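Local coordinates for conjugal transfer protein TRWB (Escherichia coli, PDB 1E9R), which probably couples the relaxosome, the DNA-protein complex at the transfer origin, to the type IV secretion channel in bacterial conjugation, as a hexameric P-loop ATPase resembling ring helicases, at residues Asp124-Gly138 / Arg151-Leu163. Residues are numbered along the deposited sequence; the frame is centred on the assembly and turned at random.
Sequences DYDWQRYALSVVPRG and RLLLRETAKKLAL
Ala131 and Leu154 meet at the apolar centre, where helix 126-134 crosses residues 151-163 of helix 141-163 at 127°, with the segment axes 9.3 Å apart. CD2 of Leu154 does the touching. It rests against CB of Ala131 and lies 3.9 Å from CB of Val134, with CG2 of Val135 a little farther off. Toward the N-terminal end of helix 126-134, Trp127 lies across the other helix. CA of Lys159 sits over its six-membered ring in a CH-pi contact, 3.9 Å from the centroid. The methyls of Ala158 and Ala162 reach CZ3 and CH2 of the indole, each at 3.7 Å.

Gln128 OE1 takes a bond from Arg155 NE at 2.9 Å and a weak one from Arg155 NH2. NE comes from above the carbonyl plane, and the amide and guanidinium stand nearly perpendicular. Arg151 runs extended from CG to NE past the end of helix 126-134. Its NE, at 2.7 Å, and its NH2 both bond to Val135 O, side-on and in the guanidinium plane. NH2 also bonds weakly to Pro136 O. The guanidinium meets the turn with its edge, and these bonds fix its rotation. A water links Arg151 NH1 to Gln128 NE2. NH1 also pairs with Glu144, which binds Arg137 NH1 too and probably offsets the closeness of the two arginines. A leucine in place of Arg151 would probably leave Val135 O without either side-chain donor, Pro136 O without its weak one and Glu144 with one arginine fewer.

The pair lies in the helical domain inserted between strands 103-105 and 243-247 of the central sheet. Helices 169-178 and 181-188 pack on helix 141-163, and helix 201-217 touches Val135 and Leu153. Ser133 bonds to Asp264 on helix 252-269, and Arg137 pairs by backbone with Lys293.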
loop_
_atom_site.group_PDB
_atom_site.type_symbol
_atom_site.label_atom_id
_atom_site.label_comp_id
_atom_site.label_asym_id
_atom_site.label_seq_id
_atom_site.Cartn_x
_atom_site.Cartn_y
_atom_site.Cartn_z
ATOM N N ASP B 124 32.227 15.959 23.038
ATOM C CA ASP B 124 32.197 15.955 21.586
ATOM C C ASP B 124 30.969 15.259 21.018
ATOM O O ASP B 124 30.436 15.679 20.001
ATOM C CB ASP B 124 33.457 15.291 21.030
ATOM C CG ASP B 124 33.535 15.367 19.509
ATOM O OD1 ASP B 124 33.247 16.454 18.948
ATOM O OD2 ASP B 124 33.894 14.342 18.878
ATOM N N TYR B 125 30.511 14.199 21.670
ATOM C CA TYR B 125 29.349 13.482 21.164
ATOM C C TYR B 125 28.026 14.227 21.365
ATOM O O TYR B 125 26.980 13.779 20.887
ATOM C CB TYR B 125 29.277 12.077 21.788
ATOM C CG TYR B 125 28.749 12.010 23.211
ATOM C CD1 TYR B 125 27.368 11.948 23.470
ATOM C CD2 TYR B 125 29.629 11.992 24.303
ATOM C CE1 TYR B 125 26.874 11.871 24.792
ATOM C CE2 TYR B 125 29.150 11.916 25.625
ATOM C CZ TYR B 125 27.773 11.856 25.863
ATOM O OH TYR B 125 27.309 11.797 27.165
ATOM N N ASP B 126 28.065 15.367 22.055
ATOM C CA ASP B 126 26.846 16.139 22.284
ATOM C C ASP B 126 26.417 16.932 21.067
ATOM O O ASP B 126 25.276 17.381 20.995
ATOM C CB ASP B 126 27.004 17.104 23.457
ATOM C CG ASP B 126 27.074 16.398 24.774
ATOM O OD1 ASP B 126 26.474 15.313 24.889
ATOM O OD2 ASP B 126 27.714 16.929 25.701
ATOM N N TRP B 127 27.321 17.119 20.110
ATOM C CA TRP B 127 26.962 17.872 18.919
ATOM C C TRP B 127 25.890 17.149 18.114
ATOM O O TRP B 127 24.885 17.757 17.730
ATOM C CB TRP B 127 28.186 18.139 18.046
ATOM C CG TRP B 127 29.152 19.120 18.656
ATOM C CD1 TRP B 127 30.382 18.843 19.169
ATOM C CD2 TRP B 127 28.954 20.530 18.835
ATOM N NE1 TRP B 127 30.965 19.988 19.657
ATOM C CE2 TRP B 127 30.107 21.037 19.464
ATOM C CE3 TRP B 127 27.910 21.412 18.525
ATOM C CZ2 TRP B 127 30.249 22.389 19.791
ATOM C CZ3 TRP B 127 28.053 22.757 18.850
ATOM C CH2 TRP B 127 29.215 23.229 19.477
ATOM N N GLN B 128 26.087 15.858 17.858
ATOM C CA GLN B 128 25.090 15.096 17.108
ATOM C C GLN B 128 23.846 14.889 17.974
ATOM O O GLN B 128 22.702 14.950 17.513
ATOM C CB GLN B 128 25.652 13.737 16.669
ATOM C CG GLN B 128 24.584 12.789 16.088
ATOM C CD GLN B 128 23.721 13.386 14.929
ATOM O OE1 GLN B 128 23.842 14.570 14.560
ATOM N NE2 GLN B 128 22.843 12.546 14.361
ATOM N N ARG B 129 24.100 14.654 19.246
ATOM C CA ARG B 129 23.062 14.439 20.223
ATOM C C ARG B 129 22.016 15.560 20.210
ATOM O O ARG B 129 20.815 15.304 20.186
ATOM C CB ARG B 129 23.733 14.343 21.587
ATOM C CG ARG B 129 22.890 13.795 22.676
ATOM C CD ARG B 129 23.724 13.634 23.922
ATOM N NE ARG B 129 22.875 13.312 25.060
ATOM C CZ ARG B 129 23.231 13.459 26.328
ATOM N NH1 ARG B 129 24.435 13.927 26.632
ATOM N NH2 ARG B 129 22.371 13.149 27.290
ATOM N N TYR B 130 22.469 16.809 20.212
ATOM C CA TYR B 130 21.532 17.928 20.226
ATOM C C TYR B 130 21.176 18.446 18.842
ATOM O O TYR B 130 20.261 19.254 18.694
ATOM C CB TYR B 130 22.044 19.052 21.146
ATOM C CG TYR B 130 22.113 18.600 22.590
ATOM C CD1 TYR B 130 20.948 18.398 23.325
ATOM C CD2 TYR B 130 23.328 18.246 23.182
ATOM C CE1 TYR B 130 20.984 17.839 24.609
ATOM C CE2 TYR B 130 23.372 17.686 24.469
ATOM C CZ TYR B 130 22.197 17.484 25.171
ATOM O OH TYR B 130 22.222 16.905 26.418
ATOM N N ALA B 131 21.892 17.977 17.827
ATOM C CA ALA B 131 21.571 18.352 16.454
ATOM C C ALA B 131 20.246 17.618 16.166
ATOM O O ALA B 131 19.364 18.119 15.465
ATOM C CB ALA B 131 22.667 17.871 15.514
ATOM N N LEU B 132 20.130 16.424 16.747
ATOM C CA LEU B 132 18.952 15.573 16.630
ATOM C C LEU B 132 17.750 16.248 17.291
ATOM O O LEU B 132 16.611 15.923 16.977
ATOM C CB LEU B 132 19.230 14.238 17.322
ATOM C CG LEU B 132 19.223 12.893 16.601
ATOM C CD1 LEU B 132 19.313 13.065 15.119
ATOM C CD2 LEU B 132 20.380 12.071 17.119
ATOM N N SER B 133 18.005 17.177 18.212
ATOM C CA SER B 133 16.938 17.904 18.922
ATOM C C SER B 133 16.491 19.122 18.131
ATOM O O SER B 133 15.302 19.429 18.057
ATOM C CB SER B 133 17.421 18.372 20.296
ATOM O OG SER B 133 17.769 17.277 21.121
ATOM N N VAL B 134 17.462 19.815 17.545
ATOM C CA VAL B 134 17.200 21.007 16.741
ATOM C C VAL B 134 16.514 20.622 15.435
ATOM O O VAL B 134 15.581 21.282 14.994
ATOM C CB VAL B 134 18.521 21.749 16.421
ATOM C CG1 VAL B 134 18.254 22.930 15.505
ATOM C CG2 VAL B 134 19.178 22.208 17.712
ATOM N N VAL B 135 16.994 19.545 14.825
ATOM C CA VAL B 135 16.445 19.040 13.576
ATOM C C VAL B 135 15.764 17.681 13.827
ATOM O O VAL B 135 16.371 16.614 13.642
ATOM C CB VAL B 135 17.567 18.871 12.524
ATOM C CG1 VAL B 135 16.976 18.463 11.187
ATOM C CG2 VAL B 135 18.357 20.166 12.401
ATOM N N PRO B 136 14.491 17.700 14.254
ATOM C CA PRO B 136 13.810 16.427 14.508
ATOM C C PRO B 136 13.743 15.499 13.296
ATOM O O PRO B 136 14.060 15.892 12.164
ATOM C CB PRO B 136 12.435 16.854 15.030
ATOM C CG PRO B 136 12.246 18.221 14.476
ATOM C CD PRO B 136 13.617 18.839 14.574
ATOM N N ARG B 137 13.344 14.254 13.552
ATOM C CA ARG B 137 13.258 13.239 12.513
ATOM C C ARG B 137 12.310 13.632 11.394
ATOM O O ARG B 137 11.265 14.241 11.624
ATOM C CB ARG B 137 12.805 11.915 13.115
ATOM C CG ARG B 137 13.756 11.344 14.125
ATOM C CD ARG B 137 15.080 11.000 13.502
ATOM N NE ARG B 137 15.934 10.343 14.485
ATOM C CZ ARG B 137 17.197 9.994 14.276
ATOM N NH1 ARG B 137 17.773 10.237 13.105
ATOM N NH2 ARG B 137 17.891 9.411 15.246
ATOM N N GLY B 138 12.680 13.273 10.174
ATOM C CA GLY B 138 11.838 13.600 9.048
ATOM C C GLY B 138 10.554 12.793 9.045
ATOM O O GLY B 138 10.532 11.625 9.461
ATOM N N ARG B 151 21.684 17.990 9.788
ATOM C CA ARG B 151 22.365 17.801 11.059
ATOM C C ARG B 151 23.859 17.820 10.823
ATOM O O ARG B 151 24.612 18.320 11.659
ATOM C CB ARG B 151 21.945 16.481 11.710
ATOM C CG ARG B 151 20.444 16.376 11.873
ATOM C CD ARG B 151 19.988 15.408 12.950
ATOM N NE ARG B 151 18.540 15.236 12.861
ATOM C CZ ARG B 151 17.957 14.313 12.106
ATOM N NH1 ARG B 151 18.709 13.477 11.404
ATOM N NH2 ARG B 151 16.633 14.252 12.014
ATOM N N LEU B 152 24.288 17.269 9.686
ATOM C CA LEU B 152 25.705 17.250 9.315
ATOM C C LEU B 152 26.178 18.697 9.158
ATOM O O LEU B 152 27.182 19.096 9.741
ATOM C CB LEU B 152 25.923 16.511 7.991
ATOM C CG LEU B 152 27.345 16.692 7.440
ATOM C CD1 LEU B 152 28.358 16.023 8.363
ATOM C CD2 LEU B 152 27.438 16.113 6.046
ATOM N N LEU B 153 25.448 19.477 8.365
ATOM C CA LEU B 153 25.790 20.874 8.155
ATOM C C LEU B 153 25.711 21.632 9.480
ATOM O O LEU B 153 26.558 22.479 9.773
ATOM C CB LEU B 153 24.841 21.507 7.136
ATOM C CG LEU B 153 25.034 23.006 6.875
ATOM C CD1 LEU B 153 26.453 23.279 6.466
ATOM C CD2 LEU B 153 24.091 23.468 5.792
ATOM N N LEU B 154 24.703 21.317 10.286
ATOM C CA LEU B 154 24.545 21.982 11.564
ATOM C C LEU B 154 25.667 21.681 12.540
ATOM O O LEU B 154 26.331 22.598 13.010
ATOM C CB LEU B 154 23.223 21.606 12.221
ATOM C CG LEU B 154 22.964 22.328 13.550
ATOM C CD1 LEU B 154 22.692 23.807 13.295
ATOM C CD2 LEU B 154 21.778 21.680 14.264
ATOM N N ARG B 155 25.898 20.407 12.843
ATOM C CA ARG B 155 26.924 20.066 13.820
ATOM C C ARG B 155 28.346 20.494 13.466
ATOM O O ARG B 155 29.111 20.890 14.348
ATOM C CB ARG B 155 26.867 18.570 14.164
ATOM C CG ARG B 155 27.461 17.626 13.151
ATOM C CD ARG B 155 27.379 16.190 13.658
ATOM N NE ARG B 155 26.177 15.515 13.187
ATOM C CZ ARG B 155 26.125 14.790 12.075
ATOM N NH1 ARG B 155 27.210 14.644 11.327
ATOM N NH2 ARG B 155 24.986 14.226 11.699
ATOM N N GLU B 156 28.706 20.440 12.186
ATOM C CA GLU B 156 30.044 20.856 11.777
ATOM C C GLU B 156 30.192 22.381 11.798
ATOM O O GLU B 156 31.214 22.895 12.252
ATOM C CB GLU B 156 30.381 20.306 10.390
ATOM C CG GLU B 156 30.633 18.803 10.383
ATOM C CD GLU B 156 31.633 18.363 11.455
ATOM O OE1 GLU B 156 32.780 18.861 11.461
ATOM O OE2 GLU B 156 31.273 17.513 12.297
ATOM N N THR B 157 29.181 23.104 11.324
ATOM C CA THR B 157 29.238 24.564 11.323
ATOM C C THR B 157 29.296 25.075 12.755
ATOM O O THR B 157 30.162 25.871 13.102
ATOM C CB THR B 157 28.005 25.182 10.629
ATOM O OG1 THR B 157 27.957 24.740 9.272
ATOM C CG2 THR B 157 28.078 26.705 10.647
ATOM N N ALA B 158 28.370 24.606 13.585
ATOM C CA ALA B 158 28.306 25.013 14.981
ATOM C C ALA B 158 29.578 24.635 15.725
ATOM O O ALA B 158 30.070 25.412 16.538
ATOM C CB ALA B 158 27.100 24.379 15.656
ATOM N N LYS B 159 30.109 23.448 15.448
ATOM C CA LYS B 159 31.330 22.989 16.108
ATOM C C LYS B 159 32.504 23.935 15.836
ATOM O O LYS B 159 33.302 24.209 16.731
ATOM C CB LYS B 159 31.693 21.581 15.634
ATOM C CG LYS B 159 32.751 20.896 16.472
ATOM C CD LYS B 159 33.224 19.593 15.819
ATOM C CE LYS B 159 32.079 18.590 15.582
ATOM N NZ LYS B 159 32.556 17.296 14.979
ATOM N N LYS B 160 32.603 24.432 14.602
ATOM C CA LYS B 160 33.677 25.352 14.219
ATOM C C LYS B 160 33.496 26.742 14.838
ATOM O O LYS B 160 34.463 27.351 15.299
ATOM C CB LYS B 160 33.763 25.477 12.697
ATOM C CG LYS B 160 34.923 26.343 12.224
ATOM C CD LYS B 160 35.123 26.271 10.707
ATOM C CE LYS B 160 36.257 27.189 10.251
ATOM N NZ LYS B 160 36.526 27.083 8.786
ATOM N N LEU B 161 32.264 27.244 14.834
ATOM C CA LEU B 161 31.961 28.536 15.433
ATOM C C LEU B 161 32.334 28.502 16.920
ATOM O O LEU B 161 32.907 29.452 17.452
ATOM C CB LEU B 161 30.473 28.858 15.278
ATOM C CG LEU B 161 30.020 29.252 13.874
ATOM C CD1 LEU B 161 28.514 29.379 13.849
ATOM C CD2 LEU B 161 30.671 30.567 13.472
ATOM N N ALA B 162 32.006 27.402 17.588
ATOM C CA ALA B 162 32.336 27.247 19.000
ATOM C C ALA B 162 33.854 27.251 19.178
ATOM O O ALA B 162 34.367 27.782 20.163
ATOM C CB ALA B 162 31.754 25.950 19.534
ATOM N N LEU B 163 34.564 26.648 18.225
ATOM C CA LEU B 163 36.025 26.593 18.257
ATOM C C LEU B 163 36.669 27.960 18.080
ATOM O O LEU B 163 37.564 28.331 18.843
ATOM C CB LEU B 163 36.558 25.674 17.164
ATOM C CG LEU B 163 36.876 24.245 17.580
ATOM C CD1 LEU B 163 37.733 23.603 16.499
ATOM C CD2 LEU B 163 37.622 24.243 18.906
HETATM O O HOH W 1 21.272 12.555 11.568
#